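Local coordinates for uncharacterized IolB-like protein (Salmonella typhimurium LT2, PDB 2QJV) that belongs to the KduI/IolB family of the cupin clan, binds nickel and probably isomerises sugar acids such as glucuronate, at residues 27-31 against 242-248; 47-53 against 86-92; 110-116 against 149-153. The protein carries 2 engineered substitutions. One frame throughout, in Å; residues are numbered along the deposited sequence.

Interaction 1. Residues 27-31 against 242-248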
loop_
_atom_site.group_PDB
_atom_site.type_symbol
_atom_site.label_atom_id
_atom_site.label_comp_id
_atom_site.label_asym_id
_atom_site.label_seq_id
_atom_site.Cartn_x
_atom_site.Cartn_y
_atom_site.Cartn_z
ATOM N N GLU A 27 21.345 5.067 -10.540
ATOM C CA GLU A 27 22.559 5.835 -10.887
ATOM C C GLU A 27 23.061 5.879 -12.311
ATOM O O GLU A 27 23.784 6.812 -12.667
ATOM C CB GLU A 27 23.679 5.283 -9.998
ATOM C CG GLU A 27 23.457 5.581 -8.547
ATOM C CD GLU A 27 24.383 4.815 -7.614
ATOM O OE1 GLU A 27 25.599 4.856 -7.853
ATOM O OE2 GLU A 27 23.907 4.187 -6.626
ATOM N N TYR A 28 22.686 4.914 -13.146
ATOM C CA TYR A 28 23.284 4.798 -14.477
ATOM C C TYR A 28 22.340 4.826 -15.677
ATOM O O TYR A 28 22.491 5.644 -16.577
ATOM C CB TYR A 28 24.118 3.482 -14.570
ATOM C CG TYR A 28 25.241 3.402 -13.533
ATOM C CD1 TYR A 28 25.003 2.942 -12.244
ATOM C CD2 TYR A 28 26.535 3.836 -13.843
ATOM C CE1 TYR A 28 26.011 2.900 -11.282
ATOM C CE2 TYR A 28 27.548 3.779 -12.905
ATOM C CZ TYR A 28 27.280 3.312 -11.638
ATOM O OH TYR A 28 28.276 3.298 -10.710
ATOM N N VAL A 29 21.401 3.895 -15.709
ATOM C CA VAL A 29 20.589 3.668 -16.911
ATOM C C VAL A 29 19.492 4.735 -17.189
ATOM O O VAL A 29 18.705 5.133 -16.325
ATOM C CB VAL A 29 19.964 2.231 -16.922
ATOM C CG1 VAL A 29 18.995 2.022 -18.128
ATOM C CG2 VAL A 29 21.046 1.161 -16.964
ATOM N N GLY A 30 19.500 5.169 -18.430
ATOM C CA GLY A 30 18.443 5.981 -18.995
ATOM C C GLY A 30 17.886 5.224 -20.193
ATOM O O GLY A 30 18.610 4.516 -20.916
ATOM N N PHE A 31 16.572 5.327 -20.381
ATOM C CA PHE A 31 15.926 4.712 -21.507
ATOM C C PHE A 31 14.766 5.605 -22.009
ATOM O O PHE A 31 13.815 5.868 -21.297
ATOM C CB PHE A 31 15.423 3.288 -21.144
ATOM C CG PHE A 31 14.760 2.594 -22.290
ATOM C CD1 PHE A 31 15.512 2.124 -23.353
ATOM C CD2 PHE A 31 13.378 2.458 -22.338
ATOM C CE1 PHE A 31 14.889 1.508 -24.420
ATOM C CE2 PHE A 31 12.767 1.867 -23.410
ATOM C CZ PHE A 31 13.533 1.405 -24.449
ATOM N N LEU A 242 13.333 -5.167 -25.338
ATOM C CA LEU A 242 14.615 -4.529 -25.511
ATOM C C LEU A 242 15.098 -4.141 -24.125
ATOM O O LEU A 242 14.369 -3.458 -23.377
ATOM C CB LEU A 242 14.517 -3.311 -26.427
ATOM C CG LEU A 242 15.739 -2.448 -26.673
ATOM C CD1 LEU A 242 16.860 -3.210 -27.429
ATOM C CD2 LEU A 242 15.304 -1.177 -27.452
ATOM N N ASN A 243 16.280 -4.626 -23.765
ATOM C CA ASN A 243 16.913 -4.374 -22.457
ATOM C C ASN A 243 18.123 -3.491 -22.556
ATOM O O ASN A 243 18.912 -3.585 -23.510
ATOM C CB ASN A 243 17.432 -5.664 -21.761
ATOM C CG ASN A 243 16.366 -6.734 -21.504
ATOM O OD1 ASN A 243 16.577 -7.905 -21.832
ATOM N ND2 ASN A 243 15.272 -6.360 -20.942
ATOM N N VAL A 244 18.259 -2.619 -21.561
ATOM C CA VAL A 244 19.429 -1.764 -21.363
ATOM C C VAL A 244 19.970 -2.086 -19.948
ATOM O O VAL A 244 19.196 -2.192 -18.968
ATOM C CB VAL A 244 19.153 -0.229 -21.527
ATOM C CG1 VAL A 244 20.441 0.614 -21.371
ATOM C CG2 VAL A 244 18.446 0.053 -22.888
HETATM N N MSE A 245 21.284 -2.265 -19.863
HETATM C CA MSE A 245 21.988 -2.422 -18.606
HETATM C C MSE A 245 23.212 -1.537 -18.528
HETATM O O MSE A 245 23.826 -1.212 -19.540
HETATM C CB MSE A 245 22.451 -3.869 -18.371
HETATM C CG MSE A 245 21.337 -4.848 -18.078
HETATM SE SE MSE A 245 22.126 -6.626 -17.801
HETATM C CE MSE A 245 22.708 -6.926 -19.521
ATOM N N ALA A 246 23.543 -1.138 -17.297
ATOM C CA ALA A 246 24.771 -0.406 -16.975
ATOM C C ALA A 246 24.992 -0.385 -15.464
ATOM O O ALA A 246 24.044 -0.545 -14.680
ATOM C CB ALA A 246 24.797 1.069 -17.570
ATOM N N GLY A 247 26.261 -0.219 -15.089
ATOM C CA GLY A 247 26.729 -0.122 -13.701
ATOM C C GLY A 247 28.161 0.349 -13.632
ATOM O O GLY A 247 28.703 0.781 -14.642
ATOM N N PRO A 248 28.803 0.241 -12.440
ATOM C CA PRO A 248 30.184 0.716 -12.348
ATOM C C PRO A 248 31.198 -0.126 -13.122
ATOM O O PRO A 248 32.263 0.389 -13.477
ATOM C CB PRO A 248 30.479 0.670 -10.836
ATOM C CG PRO A 248 29.545 -0.396 -10.313
ATOM C CD PRO A 248 28.307 -0.310 -11.161
#
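Tyr28 lays its ring flat over the backbone of Gly247: Gly247 CA sits 3.7 Å from the ring centroid and only 6° off the ring normal, a CH-pi contact near the face centre. With CG anti to its own carbonyl carbon (chi1 -59°), the ring extends along the end of 242-248, and Tyr28 OH reaches Pro248 CB at 3.4 Å, the two side chains crossing at about a right angle. Val29 meets the strand with both branches. Its CG2 presses on the backbone, 3.4 Å from Ala246 N, while CG1 touches Val244 CG1 at 3.8 Å. Further along, Phe31 CD1 lies 3.6 Å from Val244 CG2, and at the edge of the same ring Phe31 CE1 lies a looser 4.1 Å from Leu242 CD2. Leu242, Val244 and Ala246 thus line one face of their strand and turn it to Tyr28, Val29 and Phe31. No hydrogen bond crosses between the two segments, which run in roughly opposite directions; apolar packing joins the six-stranded sheet of strand 30-35 to the five-stranded sheet of strand 238-246, consistent with contact between the halves of a double-cupin chain. In the next shell, Glu185 holds the turn before strand 30-35: its OE1 accepts from the backbone N of both Tyr28 and Val29, and its OE2 from Glu27 N. On the far face of strand 238-246, Met245 and Asn243 touch Glu186, a nickel ligand with His171, His173 and His229. Strand 30-35 lies between strands 16-19 and 104-111, and strand 238-246 between strands 154-160 and 181-193.

Interaction 2. Residues 47-53 against 86-92. With NI (nickel (II) ion), chain C.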
loop_
_atom_site.group_PDB
_atom_site.type_symbol
_atom_site.label_atom_id
_atom_site.label_comp_id
_atom_site.label_asym_id
_atom_site.label_seq_id
_atom_site.Cartn_x
_atom_site.Cartn_y
_atom_site.Cartn_z
ATOM N N ASP A 47 26.360 15.874 -24.226
ATOM C CA ASP A 47 26.410 15.830 -22.770
ATOM C C ASP A 47 27.358 14.708 -22.283
ATOM O O ASP A 47 28.159 14.192 -23.066
ATOM C CB ASP A 47 24.975 15.744 -22.203
ATOM C CG ASP A 47 24.250 14.450 -22.525
ATOM O OD1 ASP A 47 24.862 13.431 -22.932
ATOM O OD2 ASP A 47 23.017 14.436 -22.314
ATOM N N GLU A 48 27.288 14.380 -20.996
ATOM C CA GLU A 48 28.176 13.402 -20.377
ATOM C C GLU A 48 27.672 11.963 -20.481
ATOM O O GLU A 48 28.110 11.104 -19.739
ATOM C CB GLU A 48 28.375 13.783 -18.895
ATOM C CG GLU A 48 28.935 15.220 -18.662
ATOM C CD GLU A 48 30.346 15.441 -19.192
ATOM O OE1 GLU A 48 31.007 14.485 -19.655
ATOM O OE2 GLU A 48 30.812 16.603 -19.132
ATOM N N ARG A 49 26.705 11.712 -21.356
ATOM C CA ARG A 49 26.161 10.382 -21.546
ATOM C C ARG A 49 26.477 9.822 -22.946
ATOM O O ARG A 49 26.478 10.564 -23.943
ATOM C CB ARG A 49 24.654 10.452 -21.264
ATOM C CG ARG A 49 24.451 10.813 -19.790
ATOM C CD ARG A 49 23.071 10.883 -19.318
ATOM N NE ARG A 49 22.320 9.636 -19.309
ATOM C CZ ARG A 49 22.387 8.681 -18.383
ATOM N NH1 ARG A 49 23.300 8.687 -17.402
ATOM N NH2 ARG A 49 21.557 7.675 -18.478
ATOM N N GLU A 50 26.847 8.539 -22.990
ATOM C CA GLU A 50 26.943 7.807 -24.251
ATOM C C GLU A 50 25.536 7.238 -24.510
ATOM O O GLU A 50 24.712 7.088 -23.598
ATOM C CB GLU A 50 27.995 6.691 -24.270
ATOM C CG GLU A 50 27.767 5.611 -23.267
ATOM C CD GLU A 50 28.689 4.424 -23.404
ATOM O OE1 GLU A 50 29.733 4.502 -24.114
ATOM O OE2 GLU A 50 28.337 3.402 -22.758
ATOM N N ARG A 51 25.267 6.987 -25.779
ATOM C CA ARG A 51 23.993 6.507 -26.254
ATOM C C ARG A 51 24.094 5.401 -27.324
ATOM O O ARG A 51 25.073 5.291 -28.079
ATOM C CB ARG A 51 23.162 7.663 -26.839
ATOM C CG ARG A 51 22.639 8.692 -25.847
ATOM C CD ARG A 51 22.076 9.961 -26.503
ATOM N NE ARG A 51 21.507 10.862 -25.481
ATOM C CZ ARG A 51 22.193 11.765 -24.775
ATOM N NH1 ARG A 51 23.492 11.904 -24.927
ATOM N NH2 ARG A 51 21.576 12.505 -23.855
ATOM N N CYS A 52 23.042 4.578 -27.353
ATOM C CA CYS A 52 22.838 3.564 -28.359
ATOM C C CYS A 52 21.393 3.784 -28.854
ATOM O O CYS A 52 20.425 3.633 -28.126
ATOM C CB CYS A 52 23.062 2.132 -27.838
ATOM S SG CYS A 52 22.913 0.862 -29.128
ATOM N N LEU A 53 21.309 4.246 -30.089
ATOM C CA LEU A 53 20.068 4.533 -30.783
ATOM C C LEU A 53 19.655 3.254 -31.429
ATOM O O LEU A 53 20.351 2.778 -32.333
ATOM C CB LEU A 53 20.284 5.577 -31.864
ATOM C CG LEU A 53 20.332 7.078 -31.501
ATOM C CD1 LEU A 53 21.015 7.320 -30.186
ATOM C CD2 LEU A 53 20.972 7.863 -32.659
ATOM N N SER A 86 21.278 -0.092 -35.247
ATOM C CA SER A 86 21.538 0.793 -34.132
ATOM C C SER A 86 22.735 1.685 -34.455
ATOM O O SER A 86 23.553 1.375 -35.328
ATOM C CB SER A 86 21.833 0.004 -32.834
ATOM O OG SER A 86 20.815 -0.955 -32.612
ATOM N N VAL A 87 22.823 2.812 -33.754
ATOM C CA VAL A 87 23.973 3.716 -33.860
ATOM C C VAL A 87 24.510 4.010 -32.460
ATOM O O VAL A 87 23.744 4.435 -31.570
ATOM C CB VAL A 87 23.656 5.042 -34.568
ATOM C CG1 VAL A 87 24.921 5.968 -34.526
ATOM C CG2 VAL A 87 23.152 4.757 -35.978
ATOM N N TYR A 88 25.800 3.713 -32.267
ATOM C CA TYR A 88 26.501 4.042 -31.036
ATOM C C TYR A 88 27.002 5.497 -31.100
ATOM O O TYR A 88 27.660 5.888 -32.068
ATOM C CB TYR A 88 27.677 3.068 -30.740
ATOM C CG TYR A 88 28.498 3.577 -29.575
ATOM C CD1 TYR A 88 28.084 3.372 -28.254
ATOM C CD2 TYR A 88 29.645 4.362 -29.781
ATOM C CE1 TYR A 88 28.815 3.894 -27.199
ATOM C CE2 TYR A 88 30.373 4.886 -28.721
ATOM C CZ TYR A 88 29.948 4.651 -27.443
ATOM O OH TYR A 88 30.663 5.182 -26.397
ATOM N N LEU A 89 26.697 6.282 -30.057
ATOM C CA LEU A 89 27.153 7.654 -29.935
ATOM C C LEU A 89 27.954 7.807 -28.648
ATOM O O LEU A 89 27.430 7.533 -27.582
ATOM C CB LEU A 89 25.992 8.667 -29.896
ATOM C CG LEU A 89 24.953 8.721 -30.986
ATOM C CD1 LEU A 89 23.872 9.764 -30.617
ATOM C CD2 LEU A 89 25.667 9.002 -32.338
ATOM N N PRO A 90 29.214 8.258 -28.752
ATOM C CA PRO A 90 29.989 8.532 -27.535
ATOM C C PRO A 90 29.435 9.793 -26.888
ATOM O O PRO A 90 28.541 10.464 -27.449
ATOM C CB PRO A 90 31.400 8.752 -28.058
ATOM C CG PRO A 90 31.191 9.303 -29.425
ATOM C CD PRO A 90 29.976 8.597 -29.959
ATOM N N HIS A 91 29.906 10.104 -25.696
ATOM C CA HIS A 91 29.453 11.322 -25.031
ATOM C C HIS A 91 30.034 12.562 -25.746
ATOM O O HIS A 91 30.899 12.443 -26.613
ATOM C CB HIS A 91 29.780 11.258 -23.554
ATOM C CG HIS A 91 31.192 11.557 -23.265
ATOM N ND1 HIS A 91 32.221 10.706 -23.608
ATOM C CD2 HIS A 91 31.764 12.665 -22.761
ATOM C CE1 HIS A 91 33.366 11.266 -23.278
ATOM N NE2 HIS A 91 33.111 12.449 -22.764
ATOM N N HIS A 92 29.504 13.738 -25.417
ATOM C CA HIS A 92 29.855 15.018 -26.061
ATOM C C HIS A 92 29.545 14.959 -27.569
ATOM O O HIS A 92 30.281 15.523 -28.362
ATOM C CB HIS A 92 31.342 15.460 -26.003
ATOM C CG HIS A 92 31.990 15.484 -24.657
ATOM N ND1 HIS A 92 31.450 16.112 -23.550
ATOM C CD2 HIS A 92 33.246 15.088 -24.305
ATOM C CE1 HIS A 92 32.313 16.006 -22.550
ATOM N NE2 HIS A 92 33.408 15.373 -22.977
HETATM NI NI NI C . 34.545 14.114 -21.926
HETATM O O HOH W 1 25.773 10.618 -26.721
HETATM O O HOH W 2 36.402 13.483 -23.391
HETATM O O HOH W 3 33.578 14.656 -20.189
#
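Two consecutive histidines, His91 and His92, grip one nickel ion just beyond the end of strand 86-89, and Glu48 of the opposing segment brings its OE1 to 3.5 Å from His92 CE1. His92 NE2 binds the nickel at 2.0 Å and His91 NE2 at a longer 2.4 Å; two waters are further ligands. Behind this site run neighbouring antiparallel strands of the six-stranded sheet in the first half of this cupin-clan chain. Arg51 and Leu89 exchange both backbone hydrogen bonds, as do Leu53 and Val87, and Cys52 faces Tyr88 in the non-hydrogen-bonded pair between them. On the face shared by Leu53 and Leu89, their CD1 atoms meet at 3.8 Å. Past the last regular pair, His92 N still bonds to Asp47 O, holding the loop that carries His91 and His92 against 47-53.

Tyr88 OH donates to Glu50 OE1 at 2.6 Å, coming from the anti side of a carboxylate turned almost perpendicular to the ring (87°). Glu50 CG stands between backbone N and carbonyl carbon (chi1 61°), and the extended chain carries the buried carboxylate to the backbone NH groups of Asp151, Ser152 and Leu153. Asp47 forms an end-on salt bridge with Arg51 and closes an Asx turn with Arg49 N. Its OD1 takes Arg51 NH1 at 2.9 Å and Arg49 N at 3.0 Å from opposite faces of the carboxylate.

Interaction 3. Residues 110-116 against 149-153; sequences APGFGEL and LADSL
Asp151 and Phe113 join the loop that follows strand 104-111 to the loop leading into strand 154-160, loops that border two different sheets of this cupin-clan protein. Three hydrogen bonds cross the contact. Asp151 OD2 accepts from two successive backbone NH groups, Phe113 N at 2.8 Å and Gly114 N at 2.9 Å, both reaching it from the same face, above the carboxylate plane. Beside them Ser152 OG donates to Pro111 O at 2.7 Å. Together these bonds tie three successive peptide groups of 110-116 to two neighbouring side chains. The backbone of 149-153 is held from elsewhere too, Arg119 NH1 donating to Leu149 O and Arg250 NE to Leu153 O.

Phe113 CG is wedged between its own backbone N and carbonyl carbon (chi1 47°), which folds the ring back over Asp151; Asp151 CB makes a CH-pi contact 3.8 Å from the ring centroid, and ring and carboxylate lie stacked, their planes 23° apart. Apolar packing closes both ends. Ala110 CB rests against Ser152 CB and Leu153 CD2, and Leu116 crosses Leu149 at about a right angle, its CD1 reaching Ala150 CA at 3.6 Å. A water completes the join, donating to Asp151 OD1 at 2.8 Å and accepting from Leu116 N at 3.1 Å.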
loop_
_atom_site.group_PDB
_atom_site.type_symbol
_atom_site.label_atom_id
_atom_site.label_comp_id
_atom_site.label_asym_id
_atom_site.label_seq_id
_atom_site.Cartn_x
_atom_site.Cartn_y
_atom_site.Cartn_z
ATOM N N ALA A 110 23.713 5.920 -20.760
ATOM C CA ALA A 110 24.489 5.628 -19.552
ATOM C C ALA A 110 25.656 6.595 -19.480
ATOM O O ALA A 110 25.936 7.307 -20.462
ATOM C CB ALA A 110 24.960 4.145 -19.496
ATOM N N PRO A 111 26.336 6.655 -18.327
ATOM C CA PRO A 111 27.485 7.566 -18.259
ATOM C C PRO A 111 28.571 7.278 -19.311
ATOM O O PRO A 111 28.894 6.117 -19.619
ATOM C CB PRO A 111 28.004 7.384 -16.820
ATOM C CG PRO A 111 26.789 6.931 -16.056
ATOM C CD PRO A 111 26.070 6.022 -17.020
ATOM N N GLY A 112 29.057 8.374 -19.904
ATOM C CA GLY A 112 30.103 8.334 -20.884
ATOM C C GLY A 112 31.332 9.100 -20.450
ATOM O O GLY A 112 31.242 10.183 -19.898
ATOM N N PHE A 113 32.483 8.520 -20.732
ATOM C CA PHE A 113 33.779 9.089 -20.375
ATOM C C PHE A 113 34.893 8.804 -21.377
ATOM O O PHE A 113 35.918 9.459 -21.320
ATOM C CB PHE A 113 34.213 8.571 -18.987
ATOM C CG PHE A 113 34.055 7.075 -18.808
ATOM C CD1 PHE A 113 35.042 6.201 -19.253
ATOM C CD2 PHE A 113 32.934 6.546 -18.188
ATOM C CE1 PHE A 113 34.898 4.835 -19.105
ATOM C CE2 PHE A 113 32.788 5.171 -18.018
ATOM C CZ PHE A 113 33.788 4.318 -18.472
ATOM N N GLY A 114 34.677 7.901 -22.330
ATOM C CA GLY A 114 35.720 7.463 -23.222
ATOM C C GLY A 114 35.835 8.244 -24.507
ATOM O O GLY A 114 35.225 9.289 -24.674
ATOM N N GLU A 115 36.551 7.673 -25.455
ATOM C CA GLU A 115 36.790 8.350 -26.730
ATOM C C GLU A 115 36.557 7.452 -27.953
ATOM O O GLU A 115 37.210 7.584 -28.995
ATOM C CB GLU A 115 38.191 8.931 -26.689
ATOM C CG GLU A 115 39.294 7.919 -26.382
ATOM C CD GLU A 115 40.624 8.603 -26.160
ATOM O OE1 GLU A 115 40.673 9.533 -25.315
ATOM O OE2 GLU A 115 41.615 8.194 -26.814
ATOM N N LEU A 116 35.589 6.558 -27.820
ATOM C CA LEU A 116 35.176 5.709 -28.942
ATOM C C LEU A 116 34.526 6.565 -30.028
ATOM O O LEU A 116 33.946 7.617 -29.720
ATOM C CB LEU A 116 34.202 4.635 -28.469
ATOM C CG LEU A 116 34.778 3.597 -27.501
ATOM C CD1 LEU A 116 33.636 2.764 -26.909
ATOM C CD2 LEU A 116 35.853 2.732 -28.190
ATOM N N LEU A 149 32.558 -2.840 -27.914
ATOM C CA LEU A 149 33.019 -1.598 -27.277
ATOM C C LEU A 149 31.938 -0.566 -26.919
ATOM O O LEU A 149 31.094 -0.207 -27.735
ATOM C CB LEU A 149 34.099 -0.933 -28.169
ATOM C CG LEU A 149 35.374 -1.714 -28.458
ATOM C CD1 LEU A 149 36.252 -0.977 -29.493
ATOM C CD2 LEU A 149 36.195 -2.038 -27.196
ATOM N N ALA A 150 31.968 -0.130 -25.654
ATOM C CA ALA A 150 31.172 0.953 -25.105
ATOM C C ALA A 150 31.754 1.253 -23.714
ATOM O O ALA A 150 32.442 0.417 -23.127
ATOM C CB ALA A 150 29.653 0.637 -25.054
ATOM N N ASP A 151 31.494 2.440 -23.178
ATOM C CA ASP A 151 31.986 2.781 -21.857
ATOM C C ASP A 151 31.193 2.074 -20.734
ATOM O O ASP A 151 31.742 1.621 -19.743
ATOM C CB ASP A 151 31.888 4.296 -21.579
ATOM C CG ASP A 151 32.580 5.170 -22.619
ATOM O OD1 ASP A 151 33.397 4.687 -23.440
ATOM O OD2 ASP A 151 32.244 6.384 -22.595
ATOM N N SER A 152 29.895 2.008 -20.936
ATOM C CA SER A 152 28.919 1.589 -19.916
ATOM C C SER A 152 27.783 0.682 -20.416
ATOM O O SER A 152 27.438 -0.315 -19.765
ATOM C CB SER A 152 28.309 2.869 -19.313
ATOM O OG SER A 152 29.298 3.638 -18.619
ATOM N N LEU A 153 27.222 1.037 -21.579
ATOM C CA LEU A 153 26.015 0.393 -22.141
ATOM C C LEU A 153 26.135 -1.077 -22.538
ATOM O O LEU A 153 27.101 -1.501 -23.179
ATOM C CB LEU A 153 25.484 1.185 -23.365
ATOM C CG LEU A 153 24.801 2.541 -23.121
ATOM C CD1 LEU A 153 24.725 3.390 -24.449
ATOM C CD2 LEU A 153 23.415 2.383 -22.439
HETATM O O HOH W 4 33.402 6.320 -25.679
#

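Along the chain, interaction 1 encloses the other two, and interaction 2 closes before interaction 3 opens. All three involve the antiparallel sheet in which strands 30-35, 104-111, 49-55 and 86-89 are successive neighbours. Interaction 2 lies within that sheet, interaction 1 packs it against the sheet of strand 238-246, and interaction 3 joins it to the loop entering strand 154-160. The centres of interactions 2 and 3 are about 8 Å apart; that of interaction 1 is about 13 and 12 Å from them. Arg49 links interactions 2 and 1 through Tyr28 O, Ala246 on Ala110 links 1 and 3 across two sheets, and Glu50 joins 2 to 3, consistent with two cupin halves meeting here.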